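Local coordinates for protein salicylaldehyde dehydrogenase NahF (Pseudomonas putida, PDB 4JZ6) that probably catalyses the NAD(+)-dependent oxidation of salicylaldehyde to salicylate, a step in the degradation of naphthalene, at residues Glu80-Leu85 against Ser130-Ile135; Phe125-Ser130 against Ile176-Val181; Leu148-Arg153 against Leu489-Phe494; Val156-Ser161 against Glu237-Asn242. One frame throughout, in Å; residues are numbered along the deposited sequence.

Contact 1: Glu80-Leu85 against Ser130-Ile135; sequences ERRRLL and SLATQI
R82 reaches from helix 78-94 to the C-terminal end of helix 111-130 and bonds to S130 and T133, tying two helices of the aldehyde dehydrogenase fold together at the surface. The side chain runs out extended, with CG anti to the backbone N (chi1 174°), and bends only at chi3, which delivers the guanidinium NH2 between two acceptors. R82 NH2 lies 2.9 Å from S130 O and 2.8 Å from T133 OG1, and donates to both. T133 OG1 sits close to the guanidinium plane. The bond to S130 O is tilted at both ends, for NH2 approaches from above the carbonyl plane rather than on a lone pair. R82 NE turns to A129 O, so a single guanidinium serves two successive carbonyls of the last helical turn. T133 OG1 in turn accepts a second N-H, from Q134 NE2 at 3.2 Å, and that bond lies in the Q134 amide plane. T133 N approaches R82 NH2 as well, but both are donors and no bond results. S130 OG is spent on R126 O within its own helix.

R81 contributes less. Its NH1 stays 3.9 Å from A132 O, too far for a bond; NH2 is held by V76 O, and NH1 has a weak bond to V181 O. Alongside these polar contacts, the methylene CB of R82 rests on A132 CB at 3.9 Å. The methyl group of T133 packs against the guanidinium, its CG2 lying 3.7 Å from R82 CZ.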
loop_
_atom_site.group_PDB
_atom_site.type_symbol
_atom_site.label_atom_id
_atom_site.label_comp_id
_atom_site.label_asym_id
_atom_site.label_seq_id
_atom_site.Cartn_x
_atom_site.Cartn_y
_atom_site.Cartn_z
ATOM N N GLU A 80 -16.055 20.833 12.369
ATOM C CA GLU A 80 -17.301 20.090 12.273
ATOM C C GLU A 80 -17.072 18.580 12.282
ATOM O O GLU A 80 -17.827 17.838 12.909
ATOM C CB GLU A 80 -18.080 20.524 11.029
ATOM C CG GLU A 80 -19.429 19.854 10.858
ATOM C CD GLU A 80 -20.421 20.225 11.942
ATOM O OE1 GLU A 80 -20.101 21.082 12.800
ATOM O OE2 GLU A 80 -21.534 19.655 11.944
ATOM N N ARG A 81 -16.027 18.126 11.592
ATOM C CA ARG A 81 -15.683 16.706 11.587
ATOM C C ARG A 81 -15.369 16.211 12.998
ATOM O O ARG A 81 -15.864 15.168 13.429
ATOM C CB ARG A 81 -14.520 16.423 10.631
ATOM C CG ARG A 81 -14.974 15.961 9.246
ATOM C CD ARG A 81 -13.821 15.712 8.288
ATOM N NE ARG A 81 -13.297 16.950 7.721
ATOM C CZ ARG A 81 -12.062 17.407 7.918
ATOM N NH1 ARG A 81 -11.203 16.723 8.667
ATOM N NH2 ARG A 81 -11.678 18.550 7.355
ATOM N N ARG A 82 -14.558 16.975 13.720
ATOM C CA ARG A 82 -14.210 16.626 15.088
ATOM C C ARG A 82 -15.452 16.573 15.985
ATOM O O ARG A 82 -15.620 15.635 16.771
ATOM C CB ARG A 82 -13.180 17.611 15.644
ATOM C CG ARG A 82 -12.855 17.421 17.119
ATOM C CD ARG A 82 -11.766 18.381 17.559
ATOM N NE ARG A 82 -10.480 18.028 16.966
ATOM C CZ ARG A 82 -9.477 18.881 16.766
ATOM N NH1 ARG A 82 -9.597 20.158 17.100
ATOM N NH2 ARG A 82 -8.349 18.449 16.226
ATOM N N ARG A 83 -16.319 17.574 15.858
ATOM C CA ARG A 83 -17.521 17.655 16.684
ATOM C C ARG A 83 -18.398 16.427 16.459
ATOM O O ARG A 83 -18.860 15.787 17.406
ATOM C CB ARG A 83 -18.316 18.916 16.347
ATOM C CG ARG A 83 -19.167 19.432 17.493
ATOM C CD ARG A 83 -20.430 20.123 16.998
ATOM N NE ARG A 83 -21.447 19.151 16.603
ATOM C CZ ARG A 83 -22.059 19.147 15.424
ATOM N NH1 ARG A 83 -21.764 20.074 14.530
ATOM N NH2 ARG A 83 -22.972 18.223 15.143
ATOM N N LEU A 84 -18.610 16.107 15.187
ATOM C CA LEU A 84 -19.441 14.983 14.785
ATOM C C LEU A 84 -18.906 13.652 15.297
ATOM O O LEU A 84 -19.653 12.853 15.862
ATOM C CB LEU A 84 -19.583 14.958 13.262
ATOM C CG LEU A 84 -20.516 16.030 12.694
ATOM C CD1 LEU A 84 -20.273 16.246 11.212
ATOM C CD2 LEU A 84 -21.950 15.622 12.947
ATOM N N LEU A 85 -17.612 13.416 15.107
ATOM C CA LEU A 85 -17.003 12.165 15.538
ATOM C C LEU A 85 -17.026 12.023 17.057
ATOM O O LEU A 85 -17.307 10.949 17.585
ATOM C CB LEU A 85 -15.569 12.048 15.019
ATOM C CG LEU A 85 -15.350 11.339 13.684
ATOM C CD1 LEU A 85 -16.674 10.974 13.030
ATOM C CD2 LEU A 85 -14.501 12.203 12.773
ATOM N N SER A 130 -9.837 13.696 17.250
ATOM C CA SER A 130 -8.685 14.507 17.634
ATOM C C SER A 130 -7.800 14.800 16.440
ATOM O O SER A 130 -7.166 15.849 16.377
ATOM C CB SER A 130 -7.846 13.787 18.682
ATOM O OG SER A 130 -8.630 13.421 19.796
ATOM N N LEU A 131 -7.760 13.859 15.500
ATOM C CA LEU A 131 -6.853 13.938 14.360
ATOM C C LEU A 131 -7.282 14.957 13.315
ATOM O O LEU A 131 -6.517 15.262 12.400
ATOM C CB LEU A 131 -6.692 12.563 13.699
ATOM C CG LEU A 131 -5.791 11.546 14.403
ATOM C CD1 LEU A 131 -5.525 10.354 13.499
ATOM C CD2 LEU A 131 -4.484 12.198 14.827
ATOM N N ALA A 132 -8.500 15.475 13.463
ATOM C CA ALA A 132 -9.119 16.364 12.477
ATOM C C ALA A 132 -8.206 17.491 12.006
ATOM O O ALA A 132 -8.113 17.770 10.806
ATOM C CB ALA A 132 -10.422 16.930 13.023
ATOM N N THR A 133 -7.530 18.128 12.954
ATOM C CA THR A 133 -6.621 19.218 12.634
ATOM C C THR A 133 -5.188 18.727 12.410
ATOM O O THR A 133 -4.290 19.521 12.122
ATOM C CB THR A 133 -6.613 20.269 13.749
ATOM O OG1 THR A 133 -6.129 19.683 14.963
ATOM C CG2 THR A 133 -8.008 20.797 13.976
ATOM N N GLN A 134 -4.986 17.418 12.533
ATOM C CA GLN A 134 -3.646 16.840 12.501
ATOM C C GLN A 134 -3.334 16.140 11.184
ATOM O O GLN A 134 -2.246 15.602 11.003
ATOM C CB GLN A 134 -3.469 15.868 13.663
ATOM C CG GLN A 134 -3.548 16.526 15.017
ATOM C CD GLN A 134 -2.529 17.631 15.161
ATOM O OE1 GLN A 134 -1.322 17.379 15.164
ATOM N NE2 GLN A 134 -3.006 18.868 15.265
ATOM N N ILE A 135 -4.291 16.139 10.266
ATOM C CA ILE A 135 -4.048 15.599 8.936
ATOM C C ILE A 135 -3.294 16.650 8.132
ATOM O O ILE A 135 -3.890 17.467 7.430
ATOM C CB ILE A 135 -5.365 15.213 8.237
ATOM C CG1 ILE A 135 -6.118 14.177 9.078
ATOM C CG2 ILE A 135 -5.098 14.656 6.836
ATOM C CD1 ILE A 135 -7.571 13.984 8.669
#

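Contact 2: Phe125-Ser130 against Ile176-Val181; sequences FREAAS and IAYPLV
F125 lays the face of its ring over the methyl group of A177. Its CB leaves the backbone pointing away from helix 170-181, but the next bond (chi1 -86°) brings the ring back: CG is 3.8 Å from A177 CB, and CD1, at 3.5 Å from A177 CB, is the nearest ring atom. CE1 follows close behind along the same methyl, and CZ ends beside I176, 4.1 Å from its CG2, which meets the ring at the edge. The A177 methyl stands only 16° off the ring normal, a CH-pi contact. On helix 111-130, F125 also touches V88 of helix 78-94.

Helix 170-181 follows strand 159-162 of the Rossmann-like nucleotide-binding domain, and here it runs nearly parallel to the end of helix 111-130; the short segments cross at -15° with their axes 8.7 Å apart. A128 CB sits between A177 CB, 3.8 Å away, and Y178 CD1, 3.7 Å away, approaching the tyrosine ring obliquely. One turn on, V181 CG2 comes to 3.1 Å from A128 O. The Y178 ring runs alongside A128 and brings its hydroxyl near E127 CG, while OH itself bonds to D475 OD1.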
loop_
_atom_site.group_PDB
_atom_site.type_symbol
_atom_site.label_atom_id
_atom_site.label_comp_id
_atom_site.label_asym_id
_atom_site.label_seq_id
_atom_site.Cartn_x
_atom_site.Cartn_y
_atom_site.Cartn_z
ATOM N N PHE A 125 -13.215 6.602 17.765
ATOM C CA PHE A 125 -13.904 7.793 17.282
ATOM C C PHE A 125 -13.353 9.070 17.902
ATOM O O PHE A 125 -13.296 10.100 17.238
ATOM C CB PHE A 125 -15.422 7.691 17.498
ATOM C CG PHE A 125 -16.136 6.978 16.387
ATOM C CD1 PHE A 125 -16.491 7.653 15.231
ATOM C CD2 PHE A 125 -16.430 5.623 16.486
ATOM C CE1 PHE A 125 -17.133 6.994 14.194
ATOM C CE2 PHE A 125 -17.070 4.958 15.450
ATOM C CZ PHE A 125 -17.422 5.647 14.303
ATOM N N ARG A 126 -12.944 9.017 19.164
ATOM C CA ARG A 126 -12.365 10.205 19.783
ATOM C C ARG A 126 -10.966 10.490 19.252
ATOM O O ARG A 126 -10.615 11.642 18.995
ATOM C CB ARG A 126 -12.351 10.090 21.298
ATOM C CG ARG A 126 -13.732 10.092 21.882
ATOM C CD ARG A 126 -13.723 10.452 23.336
ATOM N NE ARG A 126 -15.091 10.578 23.820
ATOM C CZ ARG A 126 -15.768 9.598 24.404
ATOM N NH1 ARG A 126 -15.196 8.415 24.595
ATOM N NH2 ARG A 126 -17.013 9.804 24.804
ATOM N N GLU A 127 -10.174 9.437 19.082
ATOM C CA GLU A 127 -8.835 9.574 18.529
ATOM C C GLU A 127 -8.938 10.118 17.118
ATOM O O GLU A 127 -8.210 11.043 16.743
ATOM C CB GLU A 127 -8.118 8.226 18.510
ATOM C CG GLU A 127 -6.644 8.321 18.153
ATOM C CD GLU A 127 -5.825 8.995 19.244
ATOM O OE1 GLU A 127 -4.745 9.543 18.923
ATOM O OE2 GLU A 127 -6.256 8.974 20.423
ATOM N N ALA A 128 -9.848 9.545 16.336
ATOM C CA ALA A 128 -10.072 10.019 14.976
ATOM C C ALA A 128 -10.491 11.487 15.015
ATOM O O ALA A 128 -9.939 12.321 14.295
ATOM C CB ALA A 128 -11.121 9.172 14.275
ATOM N N ALA A 129 -11.449 11.793 15.887
ATOM C CA ALA A 129 -11.912 13.164 16.090
ATOM C C ALA A 129 -10.758 14.128 16.388
ATOM O O ALA A 129 -10.709 15.236 15.841
ATOM C CB ALA A 129 -12.930 13.209 17.202
ATOM N N SER A 130 -9.837 13.696 17.250
ATOM C CA SER A 130 -8.685 14.507 17.634
ATOM C C SER A 130 -7.800 14.800 16.440
ATOM O O SER A 130 -7.166 15.849 16.377
ATOM C CB SER A 130 -7.846 13.787 18.682
ATOM O OG SER A 130 -8.630 13.421 19.796
ATOM N N ILE A 176 -14.658 3.087 10.036
ATOM C CA ILE A 176 -15.577 4.182 9.759
ATOM C C ILE A 176 -14.973 5.496 10.230
ATOM O O ILE A 176 -14.815 6.432 9.445
ATOM C CB ILE A 176 -16.927 3.970 10.472
ATOM C CG1 ILE A 176 -17.579 2.676 9.983
ATOM C CG2 ILE A 176 -17.846 5.164 10.261
ATOM C CD1 ILE A 176 -18.833 2.300 10.727
ATOM N N ALA A 177 -14.628 5.545 11.513
ATOM C CA ALA A 177 -14.114 6.760 12.141
ATOM C C ALA A 177 -12.988 7.383 11.343
ATOM O O ALA A 177 -13.014 8.578 11.041
ATOM C CB ALA A 177 -13.640 6.472 13.559
ATOM N N TYR A 178 -11.999 6.566 11.001
ATOM C CA TYR A 178 -10.818 7.075 10.316
ATOM C C TYR A 178 -11.109 7.577 8.896
ATOM O O TYR A 178 -10.749 8.710 8.567
ATOM C CB TYR A 178 -9.676 6.057 10.361
ATOM C CG TYR A 178 -9.094 5.872 11.748
ATOM C CD1 TYR A 178 -8.726 6.970 12.525
ATOM C CD2 TYR A 178 -8.913 4.599 12.285
ATOM C CE1 TYR A 178 -8.184 6.799 13.793
ATOM C CE2 TYR A 178 -8.372 4.421 13.553
ATOM C CZ TYR A 178 -8.010 5.521 14.301
ATOM O OH TYR A 178 -7.482 5.337 15.562
ATOM N N PRO A 179 -11.780 6.761 8.057
ATOM C CA PRO A 179 -12.101 7.315 6.736
ATOM C C PRO A 179 -12.983 8.566 6.815
ATOM O O PRO A 179 -12.859 9.456 5.973
ATOM C CB PRO A 179 -12.854 6.169 6.055
ATOM C CG PRO A 179 -12.312 4.930 6.708
ATOM C CD PRO A 179 -12.132 5.329 8.149
ATOM N N LEU A 180 -13.849 8.644 7.819
ATOM C CA LEU A 180 -14.673 9.841 7.998
ATOM C C LEU A 180 -13.848 11.100 8.290
ATOM O O LEU A 180 -13.977 12.105 7.587
ATOM C CB LEU A 180 -15.743 9.634 9.073
ATOM C CG LEU A 180 -16.875 8.666 8.712
ATOM C CD1 LEU A 180 -18.122 8.940 9.544
ATOM C CD2 LEU A 180 -17.183 8.731 7.228
ATOM N N VAL A 181 -13.000 11.048 9.312
ATOM C CA VAL A 181 -12.207 12.217 9.677
ATOM C C VAL A 181 -11.261 12.652 8.548
ATOM O O VAL A 181 -10.839 13.807 8.489
ATOM C CB VAL A 181 -11.421 12.002 10.988
ATOM C CG1 VAL A 181 -10.300 10.986 10.793
ATOM C CG2 VAL A 181 -10.888 13.327 11.511
#

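Contact 3: Leu148-Arg153 against Leu489-Phe494; sequences LSMTLR and LTIEPF
L148 and I491 exchange two backbone hydrogen bonds, L148 N to I491 O at 3.0 Å and I491 N to L148 O at 2.9 Å. M150 and L489 do the same two residues along, with M150 N to L489 O at 3.0 Å and L489 N to M150 O at 2.8 Å. Between these hydrogen-bonded antiparallel pairs lies the non-hydrogen-bonded pair S149-T490, where T490 CA makes a C-H...O contact to L148 O.

On the face carrying L148, M150, L489 and I491 the contact is apolar. M150 starts with CG between its backbone N and carbonyl carbon (chi1 70°), which lays the thioether alongside L489: SD lies 4.0 Å from L489 CD2. The bend at chi3 then sends CE to I491 CD1, 4.1 Å away. L152 adds a looser contact, its CD1 meeting L489 CD1 at 4.3 Å.

The other face is polar. S149 OG bonds to W488 NE1. T490 OG1 donates to E492 OE2 at 2.7 Å, on that oxygen's anti lone pair, and also bonds to H449 ND1 of the second subunit; E492 OE1 is held by K144.

Strand 148-154 pairs with 139-140 on its far edge, while L489, T490 and I491 form a parallel ladder with a strand of the second subunit. Such a three-stranded antiparallel arm, extending the neighbour's sheet, is the oligomerisation element of aldehyde dehydrogenases.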
loop_
_atom_site.group_PDB
_atom_site.type_symbol
_atom_site.label_atom_id
_atom_site.label_comp_id
_atom_site.label_asym_id
_atom_site.label_seq_id
_atom_site.Cartn_x
_atom_site.Cartn_y
_atom_site.Cartn_z
ATOM N N LEU A 148 6.789 28.046 -4.162
ATOM C CA LEU A 148 6.402 27.269 -2.996
ATOM C C LEU A 148 6.250 25.820 -3.393
ATOM O O LEU A 148 5.522 25.507 -4.333
ATOM C CB LEU A 148 5.086 27.779 -2.428
ATOM C CG LEU A 148 5.172 28.415 -1.050
ATOM C CD1 LEU A 148 6.491 29.137 -0.934
ATOM C CD2 LEU A 148 4.001 29.363 -0.848
ATOM N N SER A 149 6.951 24.938 -2.692
ATOM C CA SER A 149 6.730 23.509 -2.863
ATOM C C SER A 149 6.142 22.952 -1.577
ATOM O O SER A 149 6.626 23.250 -0.485
ATOM C CB SER A 149 8.019 22.778 -3.227
ATOM O OG SER A 149 7.771 21.396 -3.410
ATOM N N MET A 150 5.095 22.146 -1.705
ATOM C CA MET A 150 4.394 21.648 -0.537
ATOM C C MET A 150 3.670 20.347 -0.836
ATOM O O MET A 150 3.468 19.992 -1.997
ATOM C CB MET A 150 3.380 22.685 -0.054
ATOM C CG MET A 150 2.188 22.848 -0.994
ATOM S SD MET A 150 1.150 24.273 -0.611
ATOM C CE MET A 150 2.202 25.635 -1.123
ATOM N N THR A 151 3.289 19.638 0.223
ATOM C CA THR A 151 2.422 18.478 0.093
ATOM C C THR A 151 1.093 18.754 0.765
ATOM O O THR A 151 1.034 19.440 1.784
ATOM C CB THR A 151 3.016 17.242 0.747
ATOM O OG1 THR A 151 3.268 17.514 2.132
ATOM C CG2 THR A 151 4.306 16.858 0.057
ATOM N N LEU A 152 0.026 18.222 0.183
ATOM C CA LEU A 152 -1.300 18.346 0.768
ATOM C C LEU A 152 -1.847 16.957 1.052
ATOM O O LEU A 152 -1.601 16.017 0.288
ATOM C CB LEU A 152 -2.247 19.081 -0.184
ATOM C CG LEU A 152 -1.877 20.490 -0.647
ATOM C CD1 LEU A 152 -2.988 21.074 -1.516
ATOM C CD2 LEU A 152 -1.614 21.381 0.546
ATOM N N ARG A 153 -2.572 16.821 2.158
ATOM C CA ARG A 153 -3.323 15.597 2.412
ATOM C C ARG A 153 -4.815 15.866 2.294
ATOM O O ARG A 153 -5.398 16.578 3.110
ATOM C CB ARG A 153 -2.956 14.992 3.760
ATOM C CG ARG A 153 -1.551 14.416 3.772
ATOM C CD ARG A 153 -1.349 13.463 4.923
ATOM N NE ARG A 153 -0.061 12.786 4.835
ATOM C CZ ARG A 153 0.157 11.693 4.110
ATOM N NH1 ARG A 153 -0.829 11.147 3.397
ATOM N NH2 ARG A 153 1.367 11.147 4.096
ATOM N N LEU A 489 2.282 19.852 -4.538
ATOM C CA LEU A 489 1.830 21.062 -5.221
ATOM C C LEU A 489 2.900 22.151 -5.231
ATOM O O LEU A 489 3.560 22.401 -4.219
ATOM C CB LEU A 489 0.544 21.593 -4.583
ATOM C CG LEU A 489 -0.101 22.818 -5.237
ATOM C CD1 LEU A 489 -1.611 22.640 -5.324
ATOM C CD2 LEU A 489 0.242 24.078 -4.464
ATOM N N THR A 490 3.065 22.797 -6.380
ATOM C CA THR A 490 3.997 23.905 -6.488
ATOM C C THR A 490 3.283 25.160 -6.936
ATOM O O THR A 490 2.301 25.095 -7.683
ATOM C CB THR A 490 5.128 23.610 -7.483
ATOM O OG1 THR A 490 4.566 23.301 -8.768
ATOM C CG2 THR A 490 5.971 22.439 -6.992
ATOM N N ILE A 491 3.773 26.302 -6.465
ATOM C CA ILE A 491 3.280 27.591 -6.927
ATOM C C ILE A 491 4.463 28.364 -7.491
ATOM O O ILE A 491 5.367 28.760 -6.756
ATOM C CB ILE A 491 2.604 28.388 -5.796
ATOM C CG1 ILE A 491 1.537 27.534 -5.105
ATOM C CG2 ILE A 491 1.977 29.659 -6.348
ATOM C CD1 ILE A 491 0.857 28.235 -3.969
ATOM N N GLU A 492 4.459 28.570 -8.801
ATOM C CA GLU A 492 5.661 29.005 -9.497
ATOM C C GLU A 492 5.482 30.386 -10.104
ATOM O O GLU A 492 4.354 30.823 -10.336
ATOM C CB GLU A 492 6.023 27.975 -10.569
ATOM C CG GLU A 492 6.123 26.555 -10.021
ATOM C CD GLU A 492 6.276 25.510 -11.110
ATOM O OE1 GLU A 492 6.815 25.853 -12.185
ATOM O OE2 GLU A 492 5.850 24.351 -10.896
ATOM N N PRO A 493 6.603 31.093 -10.344
ATOM C CA PRO A 493 6.529 32.414 -10.969
ATOM C C PRO A 493 6.054 32.304 -12.408
ATOM O O PRO A 493 6.166 31.237 -13.004
ATOM C CB PRO A 493 7.983 32.901 -10.924
ATOM C CG PRO A 493 8.800 31.671 -10.832
ATOM C CD PRO A 493 7.992 30.724 -10.015
ATOM N N PHE A 494 5.512 33.386 -12.954
ATOM C CA PHE A 494 5.082 33.369 -14.341
ATOM C C PHE A 494 6.293 33.198 -15.254
ATOM O O PHE A 494 6.303 32.336 -16.133
ATOM C CB PHE A 494 4.303 34.639 -14.688
ATOM C CG PHE A 494 3.108 34.878 -13.802
ATOM C CD1 PHE A 494 2.091 33.943 -13.721
ATOM C CD2 PHE A 494 3.001 36.038 -13.057
ATOM C CE1 PHE A 494 1.000 34.159 -12.912
ATOM C CE2 PHE A 494 1.906 36.258 -12.249
ATOM C CZ PHE A 494 0.906 35.318 -12.177
#

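Contact 4: Val156-Ser161 against Glu237-Asn242; sequences VGPILS and EIRRIN. With SO4 (sulfate ion), chain D.
L160 pairs with I241, and S161 with N242, as neighbouring parallel strands at the middle of the Rossmann-like sheet of the nucleotide-binding domain. Strand 159-162 also borders 186-189, and 240-244 borders 264-267, the order expected of this fold.

Backbone bonds set the register. R239 N meets P158 O at 2.9 Å in an almost straight bond (177°), and L160 then receives and gives: its N bonds to R240 O and its O accepts N242 N. A side-chain bond joins the same two strands: N242 ND2 donates to S161 OG at 2.8 Å, in the amide plane of N242. S161 OG is also bonded to A175 O of helix 170-181, so it links the sheet to that helix.

Ionic contacts gather at the start of the strands, where a sulfate ion, probably from the crystallisation liquor, is gripped by two arginines. R240 runs out extended and gives NE to sulfate O4 (2.6 Å) and NH2 to O2 (3.2 Å). R239, folded back at chi2 and chi3, gives NH2 to O3 (2.9 Å). R239 NH2 also forms a salt bridge with E485, and R240 NH1 bonds to E482 O. K467 N of the second subunit binds the same ion.

Apolar contacts occupy the L160-I241 face. L160 and I241 lie side by side and point the same way, with L160 CD2 4.0 Å from I241 CG2, while L160 CB rests 3.7 Å from I238 CG2. Helix 225-233 covers this face through L232 and I233. Apolar cover for R240 comes from V156, whose CG2 lies 3.6 Å above the centre of the guanidinium plane.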
loop_
_atom_site.group_PDB
_atom_site.type_symbol
_atom_site.label_atom_id
_atom_site.label_comp_id
_atom_site.label_asym_id
_atom_site.label_seq_id
_atom_site.Cartn_x
_atom_site.Cartn_y
_atom_site.Cartn_z
ATOM N N VAL A 156 -9.952 11.079 -0.184
ATOM C CA VAL A 156 -9.796 10.157 -1.301
ATOM C C VAL A 156 -11.087 10.006 -2.100
ATOM O O VAL A 156 -11.096 10.150 -3.322
ATOM C CB VAL A 156 -9.350 8.765 -0.799
ATOM C CG1 VAL A 156 -9.349 7.756 -1.932
ATOM C CG2 VAL A 156 -7.977 8.851 -0.146
ATOM N N GLY A 157 -12.180 9.724 -1.400
ATOM C CA GLY A 157 -13.442 9.410 -2.039
ATOM C C GLY A 157 -14.110 8.284 -1.280
ATOM O O GLY A 157 -13.751 8.018 -0.134
ATOM N N PRO A 158 -15.096 7.622 -1.903
ATOM C CA PRO A 158 -15.763 6.495 -1.243
ATOM C C PRO A 158 -14.799 5.358 -0.906
ATOM O O PRO A 158 -14.081 4.873 -1.785
ATOM C CB PRO A 158 -16.790 6.042 -2.284
ATOM C CG PRO A 158 -17.099 7.284 -3.051
ATOM C CD PRO A 158 -15.785 8.020 -3.142
ATOM N N ILE A 159 -14.783 4.953 0.363
ATOM C CA ILE A 159 -13.958 3.836 0.807
ATOM C C ILE A 159 -14.824 2.597 1.040
ATOM O O ILE A 159 -15.895 2.684 1.650
ATOM C CB ILE A 159 -13.180 4.184 2.099
ATOM C CG1 ILE A 159 -11.794 4.744 1.773
ATOM C CG2 ILE A 159 -12.941 2.945 2.936
ATOM C CD1 ILE A 159 -11.778 5.901 0.826
ATOM N N LEU A 160 -14.378 1.450 0.538
ATOM C CA LEU A 160 -15.040 0.188 0.850
ATOM C C LEU A 160 -14.443 -0.436 2.111
ATOM O O LEU A 160 -13.279 -0.848 2.111
ATOM C CB LEU A 160 -14.910 -0.790 -0.314
ATOM C CG LEU A 160 -15.440 -2.194 -0.031
ATOM C CD1 LEU A 160 -16.920 -2.126 0.313
ATOM C CD2 LEU A 160 -15.199 -3.102 -1.224
ATOM N N SER A 161 -15.241 -0.502 3.178
ATOM C CA SER A 161 -14.791 -1.066 4.452
ATOM C C SER A 161 -15.478 -2.393 4.745
ATOM O O SER A 161 -16.682 -2.431 5.015
ATOM C CB SER A 161 -15.072 -0.099 5.605
ATOM O OG SER A 161 -14.371 1.119 5.441
ATOM N N GLU A 237 -16.954 4.081 -8.341
ATOM C CA GLU A 237 -17.126 4.986 -7.209
ATOM C C GLU A 237 -16.165 4.672 -6.070
ATOM O O GLU A 237 -15.666 5.579 -5.400
ATOM C CB GLU A 237 -18.567 4.938 -6.691
ATOM C CG GLU A 237 -19.617 5.431 -7.676
ATOM C CD GLU A 237 -20.109 4.341 -8.609
ATOM O OE1 GLU A 237 -19.432 3.295 -8.720
ATOM O OE2 GLU A 237 -21.181 4.533 -9.228
ATOM N N ILE A 238 -15.917 3.384 -5.850
ATOM C CA ILE A 238 -15.048 2.934 -4.761
ATOM C C ILE A 238 -13.562 3.169 -5.068
ATOM O O ILE A 238 -13.032 2.649 -6.054
ATOM C CB ILE A 238 -15.292 1.443 -4.455
ATOM C CG1 ILE A 238 -16.674 1.258 -3.821
ATOM C CG2 ILE A 238 -14.208 0.893 -3.550
ATOM C CD1 ILE A 238 -16.890 2.105 -2.591
ATOM N N ARG A 239 -12.893 3.949 -4.226
ATOM C CA ARG A 239 -11.522 4.362 -4.518
ATOM C C ARG A 239 -10.466 3.500 -3.832
ATOM O O ARG A 239 -9.460 3.146 -4.443
ATOM C CB ARG A 239 -11.320 5.832 -4.160
ATOM C CG ARG A 239 -12.149 6.783 -5.005
ATOM C CD ARG A 239 -11.630 6.845 -6.433
ATOM N NE ARG A 239 -10.218 7.223 -6.478
ATOM C CZ ARG A 239 -9.776 8.478 -6.423
ATOM N NH1 ARG A 239 -10.635 9.488 -6.319
ATOM N NH2 ARG A 239 -8.472 8.723 -6.470
ATOM N N ARG A 240 -10.687 3.181 -2.559
ATOM C CA ARG A 240 -9.780 2.310 -1.817
ATOM C C ARG A 240 -10.571 1.306 -0.993
ATOM O O ARG A 240 -11.773 1.474 -0.774
ATOM C CB ARG A 240 -8.831 3.116 -0.921
ATOM C CG ARG A 240 -7.811 3.946 -1.688
ATOM C CD ARG A 240 -6.941 4.802 -0.770
ATOM N NE ARG A 240 -6.102 5.718 -1.542
ATOM C CZ ARG A 240 -5.211 6.560 -1.021
ATOM N NH1 ARG A 240 -5.023 6.619 0.291
ATOM N NH2 ARG A 240 -4.502 7.351 -1.823
ATOM N N ILE A 241 -9.895 0.250 -0.555
ATOM C CA ILE A 241 -10.550 -0.832 0.164
ATOM C C ILE A 241 -9.747 -1.219 1.397
ATOM O O ILE A 241 -8.529 -1.405 1.319
ATOM C CB ILE A 241 -10.682 -2.087 -0.723
ATOM C CG1 ILE A 241 -11.416 -1.752 -2.019
ATOM C CG2 ILE A 241 -11.410 -3.191 0.016
ATOM C CD1 ILE A 241 -10.633 -2.079 -3.252
ATOM N N ASN A 242 -10.424 -1.320 2.538
ATOM C CA ASN A 242 -9.832 -1.956 3.708
ATOM C C ASN A 242 -10.579 -3.251 4.010
ATOM O O ASN A 242 -11.816 -3.285 4.017
ATOM C CB ASN A 242 -9.808 -1.019 4.924
ATOM C CG ASN A 242 -11.193 -0.584 5.359
ATOM O OD1 ASN A 242 -11.739 -1.094 6.335
ATOM N ND2 ASN A 242 -11.767 0.362 4.636
HETATM S S SO4 D . -6.046 6.254 -5.068
HETATM O O1 SO4 D . -5.081 5.159 -5.131
HETATM O O2 SO4 D . -5.318 7.502 -4.865
HETATM O O3 SO4 D . -6.810 6.318 -6.316
HETATM O O4 SO4 D . -6.959 6.028 -3.949
#

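How the contacts relate
Contacts 1 and 2 form one cluster, sharing S130 with centres about 7 Å apart, and L85 CD2 packs on V181 CB at 3.6 Å. Contact 1 also reaches the arm of contact 3, where I135 CG2 touches R153 CB at 3.8 Å. Strand 148-154 leads on to strand 159-162, joining contact 3 to contact 4 in sequence although their centres are about 27 Å apart; helix 170-181 then carries contact 4 on to contact 2. These last two approach the predicted active-site residue E267: the side chains of N242 and Y178 are about 7 and 9 Å from that of E267. Separately, the I241 side chain is about 8 Å from a bound salicylaldehyde.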